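Local coordinates for protein pectinesterase A (Erwinia chrysanthemi, PDB 2NTB) that hydrolyses the methyl esters of pectin to release methanol and polygalacturonate, probably the first step in maceration and soft-rotting of plant tissue, at residues Val227-Asp232 against Asp273-Gly278. Numbering follows the deposited sequence.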
loop_
_atom_site.group_PDB
_atom_site.type_symbol
_atom_site.label_atom_id
_atom_site.label_comp_id
_atom_site.label_asym_id
_atom_site.label_seq_id
_atom_site.Cartn_x
_atom_site.Cartn_y
_atom_site.Cartn_z
ATOM N N VAL A 227 9.164 11.729 0.219
ATOM C CA VAL A 227 9.508 10.675 -0.710
ATOM C C VAL A 227 11.027 10.542 -0.624
ATOM O O VAL A 227 11.757 11.408 -1.096
ATOM C CB VAL A 227 9.023 11.037 -2.145
ATOM C CG1 VAL A 227 9.628 10.120 -3.200
ATOM C CG2 VAL A 227 7.496 11.000 -2.216
ATOM N N ILE A 228 11.478 9.464 0.013
ATOM C CA ILE A 228 12.886 9.290 0.366
ATOM C C ILE A 228 13.471 7.972 -0.134
ATOM O O ILE A 228 12.746 7.016 -0.400
ATOM C CB ILE A 228 13.110 9.399 1.918
ATOM C CG1 ILE A 228 12.358 8.317 2.693
ATOM C CG2 ILE A 228 12.742 10.805 2.442
ATOM C CD1 ILE A 228 12.675 8.316 4.219
ATOM N N ARG A 229 14.795 7.927 -0.239
ATOM C CA ARG A 229 15.479 6.674 -0.524
ATOM C C ARG A 229 15.882 5.958 0.763
ATOM O O ARG A 229 16.179 6.589 1.781
ATOM C CB ARG A 229 16.685 6.872 -1.451
ATOM C CG ARG A 229 17.574 8.034 -1.126
ATOM C CD ARG A 229 18.822 7.975 -1.977
ATOM N NE ARG A 229 19.338 9.301 -2.268
ATOM C CZ ARG A 229 19.489 9.803 -3.491
ATOM N NH1 ARG A 229 19.186 9.088 -4.572
ATOM N NH2 ARG A 229 19.971 11.028 -3.628
ATOM N N GLU A 230 15.836 4.634 0.698
ATOM C CA GLU A 230 16.194 3.760 1.807
ATOM C C GLU A 230 17.677 3.905 2.179
ATOM O O GLU A 230 18.043 3.821 3.358
ATOM C CB GLU A 230 15.869 2.332 1.379
ATOM C CG GLU A 230 16.486 1.230 2.177
ATOM C CD GLU A 230 16.092 -0.113 1.642
ATOM O OE1 GLU A 230 15.210 -0.731 2.254
ATOM O OE2 GLU A 230 16.639 -0.535 0.593
ATOM N N SER A 231 18.516 4.120 1.166
ATOM C CA SER A 231 19.974 4.221 1.343
ATOM C C SER A 231 20.585 5.084 0.250
ATOM O O SER A 231 19.949 5.336 -0.770
ATOM C CB SER A 231 20.602 2.832 1.259
ATOM O OG SER A 231 20.542 2.356 -0.084
ATOM N N ASP A 232 21.836 5.492 0.460
ATOM C CA ASP A 232 22.629 6.200 -0.543
ATOM C C ASP A 232 22.877 5.394 -1.823
ATOM O O ASP A 232 23.224 5.969 -2.850
ATOM C CB ASP A 232 23.975 6.615 0.058
ATOM C CG ASP A 232 23.873 7.845 0.945
ATOM O OD1 ASP A 232 22.746 8.292 1.268
ATOM O OD2 ASP A 232 24.936 8.372 1.331
ATOM N N ASP A 273 13.465 13.272 -2.840
ATOM C CA ASP A 273 14.897 13.163 -3.115
ATOM C C ASP A 273 15.149 12.858 -4.599
ATOM O O ASP A 273 14.217 12.572 -5.345
ATOM C CB ASP A 273 15.567 12.135 -2.195
ATOM C CG ASP A 273 17.055 12.406 -2.004
ATOM O OD1 ASP A 273 17.560 13.434 -2.523
ATOM O OD2 ASP A 273 17.726 11.596 -1.327
ATOM N N ASN A 274 16.405 12.935 -5.034
ATOM C CA ASN A 274 16.692 12.852 -6.463
ATOM C C ASN A 274 16.674 11.446 -7.072
ATOM O O ASN A 274 17.003 11.286 -8.250
ATOM C CB ASN A 274 17.986 13.595 -6.813
ATOM C CG ASN A 274 19.224 12.823 -6.437
ATOM O OD1 ASN A 274 19.158 11.750 -5.806
ATOM N ND2 ASN A 274 20.374 13.344 -6.844
ATOM N N HIS A 275 16.292 10.438 -6.283
ATOM C CA HIS A 275 15.994 9.118 -6.850
ATOM C C HIS A 275 14.785 9.186 -7.792
ATOM O O HIS A 275 14.619 8.325 -8.653
ATOM C CB HIS A 275 15.808 8.038 -5.765
ATOM C CG HIS A 275 14.644 8.271 -4.838
ATOM N ND1 HIS A 275 14.563 9.358 -3.996
ATOM C CD2 HIS A 275 13.530 7.536 -4.608
ATOM C CE1 HIS A 275 13.443 9.291 -3.298
ATOM N NE2 HIS A 275 12.799 8.190 -3.647
ATOM N N ILE A 276 13.965 10.223 -7.626
ATOM C CA ILE A 276 12.766 10.430 -8.448
ATOM C C ILE A 276 13.130 11.046 -9.796
ATOM O O ILE A 276 13.830 12.068 -9.837
ATOM C CB ILE A 276 11.749 11.361 -7.734
ATOM C CG1 ILE A 276 11.268 10.741 -6.413
ATOM C CG2 ILE A 276 10.577 11.751 -8.681
ATOM C CD1 ILE A 276 10.672 9.318 -6.541
ATOM N N TYR A 277 12.654 10.428 -10.886
ATOM C CA TYR A 277 12.852 10.982 -12.235
ATOM C C TYR A 277 11.578 11.585 -12.848
ATOM O O TYR A 277 11.652 12.361 -13.799
ATOM C CB TYR A 277 13.456 9.940 -13.186
ATOM C CG TYR A 277 12.631 8.690 -13.372
ATOM C CD1 TYR A 277 11.496 8.690 -14.194
ATOM C CD2 TYR A 277 12.997 7.494 -12.750
ATOM C CE1 TYR A 277 10.732 7.542 -14.364
ATOM C CE2 TYR A 277 12.247 6.336 -12.930
ATOM C CZ TYR A 277 11.113 6.370 -13.731
ATOM O OH TYR A 277 10.357 5.236 -13.911
ATOM N N GLY A 278 10.418 11.222 -12.314
ATOM C CA GLY A 278 9.150 11.693 -12.867
ATOM C C GLY A 278 8.139 10.574 -12.958
ATOM O O GLY A 278 8.163 9.647 -12.161
HETATM O O HOH W 1 10.306 7.242 -2.400
HETATM O O HOH W 2 16.083 10.291 0.650
HETATM O O HOH W 3 20.084 11.553 -0.308
#
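Arg-229, at the end of strand 226-229, reaches over the turn that begins at Asp-273, joining successive coils of the right-handed parallel beta-helix characteristic of pectin methylesterases. Just past strand 271-272, Asp-273 N still bonds to Val-227 O (3.1 Å, nearly straight at 163°); beyond it the second chain bends through a type I turn, Asp-273 to Ile-276, and side chains take over. Traced outward, Arg-229 CB lies over one face of the His-275 ring, 4.2 Å from its centroid and 14° off the normal, a CH-pi contact. Its chi1 of 45° tucks CG between the two backbone branches, N and C, and CG and CD then pass alongside Asp-273 OD2. Arg-229 NE forms a salt bridge with Asp-273 OD2 (3.0 Å). The carboxylate sits over one guanidinium face, its plane steeply inclined to that of the guanidinium, so this is not a coplanar, two-pronged pairing. At the tip, Arg-229 NH1 and NH2 converge on Asn-274 OD1, near the guanidinium plane; the NH1 bond is weak, and the separation of Arg-229 NH2 from Asn-274 OD1, 2.4 Å, is doubtfully short. NH1 also makes a weak hydrogen bond to Val-234 O. The opposite face of the His-275 ring carries Ile-276 CD1, which also packs against Val-227 CG1 (3.6 Å); Ile-276 also touches Leu-207 and Leu-241. The ring thus has an aliphatic carbon over each face, each offset toward the rim, while water 1 bridges its NE2 to Ile-228 O. A second water ties the backbone to the salt bridge: it accepts from Arg-229 N at 2.8 Å and donates to Asp-273 OD2.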